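Local coordinates for DNA polymerase III subunit beta (Deinococcus radiodurans, PDB 4TRT), which probably tethers DNA polymerases and other proteins to DNA as a ring-shaped head-to-tail homodimer, making replication processive, at residues 325-328 against 329-333. Sequence-based numbering, arbitrary orientation.
Sequences GPID and GDAEL
Ile327 and Ala331 make the one apolar side-chain contact of this turn, with methyl CG2 of Ile327 lying 4.0 Å from CB of Ala331. The same methyl also sits 3.9 Å from CA of Ala331 and 3.8 Å from the carbonyl O of Asp330, so it rests against the first residues of the strand, main chain as well as side chain. One torsion of Ile327, chi1 at -61°, sets CG2 anti to the backbone N, where it meets the strand, and CG1 beside that N; an extended chi2 then carries CD1 onward. Both Ile327 and Ala331 are buried, and Ile327 also packs on Phe344 and Tyr353 of the same sheet.

In the backbone, carbonyl O of Asp328 lies 3.2 Å from N of Asp330, spanning Gly329, whose positive phi (84°), a conformation glycine adopts readily, swings the chain round. The CB of Asp328 is directed away from the strand, and OD1 of its carboxylate makes a long, weak ion pair with Lys258. The ammonium group of Lys258 is hydrogen-bonded to the carbonyl oxygens of Gly325 and Ile327, which ties the loop to helix 254-265.

This is a short helix-to-strand connection: residues 325-329 leave helix 317-324, turn at Gly329 and lead into strand 330-335 of an antiparallel sheet, within the C-terminal domain of the DNA polymerase III beta subunit.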
loop_
_atom_site.group_PDB
_atom_site.type_symbol
_atom_site.label_atom_id
_atom_site.label_comp_id
_atom_site.label_asym_id
_atom_site.label_seq_id
_atom_site.Cartn_x
_atom_site.Cartn_y
_atom_site.Cartn_z
ATOM N N GLY A 325 12.426 -16.962 7.015
ATOM C CA GLY A 325 11.184 -16.277 7.350
ATOM C C GLY A 325 10.476 -16.806 8.580
ATOM O O GLY A 325 10.194 -16.045 9.498
ATOM N N PRO A 326 10.181 -18.111 8.607
ATOM C CA PRO A 326 9.492 -18.726 9.757
ATOM C C PRO A 326 10.335 -18.913 11.031
ATOM O O PRO A 326 9.813 -19.378 12.021
ATOM C CB PRO A 326 9.084 -20.099 9.217
ATOM C CG PRO A 326 9.094 -19.958 7.732
ATOM C CD PRO A 326 10.244 -19.039 7.462
ATOM N N ILE A 327 11.616 -18.571 11.005
ATOM C CA ILE A 327 12.488 -18.739 12.163
ATOM C C ILE A 327 12.531 -17.459 13.001
ATOM O O ILE A 327 12.908 -16.402 12.510
ATOM C CB ILE A 327 13.922 -19.131 11.755
ATOM C CG1 ILE A 327 13.912 -20.461 10.997
ATOM C CG2 ILE A 327 14.815 -19.226 12.994
ATOM C CD1 ILE A 327 15.227 -20.875 10.347
ATOM N N ASP A 328 12.164 -17.591 14.277
ATOM C CA ASP A 328 12.224 -16.499 15.258
ATOM C C ASP A 328 13.144 -16.847 16.442
ATOM O O ASP A 328 13.362 -18.008 16.761
ATOM C CB ASP A 328 10.829 -16.236 15.809
ATOM C CG ASP A 328 9.823 -15.875 14.727
ATOM O OD1 ASP A 328 10.141 -15.015 13.884
ATOM O OD2 ASP A 328 8.703 -16.424 14.748
ATOM N N GLY A 329 13.665 -15.824 17.094
ATOM C CA GLY A 329 14.535 -16.011 18.240
ATOM C C GLY A 329 15.955 -16.261 17.790
ATOM O O GLY A 329 16.685 -15.336 17.448
ATOM N N ASP A 330 16.381 -17.509 17.842
ATOM C CA ASP A 330 17.712 -17.856 17.367
ATOM C C ASP A 330 17.637 -18.862 16.238
ATOM O O ASP A 330 16.794 -19.755 16.244
ATOM C CB ASP A 330 18.545 -18.369 18.539
ATOM C CG ASP A 330 18.767 -17.289 19.592
ATOM O OD1 ASP A 330 19.575 -16.351 19.355
ATOM O OD2 ASP A 330 18.102 -17.362 20.651
ATOM N N ALA A 331 18.474 -18.647 15.230
ATOM C CA ALA A 331 18.576 -19.562 14.114
ATOM C C ALA A 331 19.753 -20.506 14.327
ATOM O O ALA A 331 20.765 -20.118 14.902
ATOM C CB ALA A 331 18.742 -18.786 12.813
ATOM N N GLU A 332 19.594 -21.737 13.842
ATOM C CA GLU A 332 20.634 -22.741 13.802
ATOM C C GLU A 332 20.888 -23.044 12.336
ATOM O O GLU A 332 19.968 -23.389 11.600
ATOM C CB GLU A 332 20.130 -24.003 14.504
ATOM C CG GLU A 332 21.104 -24.676 15.432
ATOM C CD GLU A 332 20.413 -25.756 16.268
ATOM O OE1 GLU A 332 19.959 -26.745 15.677
ATOM O OE2 GLU A 332 20.304 -25.613 17.508
ATOM N N LEU A 333 22.125 -22.869 11.893
ATOM C CA LEU A 333 22.502 -23.152 10.498
ATOM C C LEU A 333 23.427 -24.356 10.520
ATOM O O LEU A 333 24.471 -24.322 11.179
ATOM C CB LEU A 333 23.238 -21.948 9.871
ATOM C CG LEU A 333 22.700 -20.547 10.185
ATOM C CD1 LEU A 333 23.582 -19.495 9.540
ATOM C CD2 LEU A 333 21.234 -20.422 9.757
#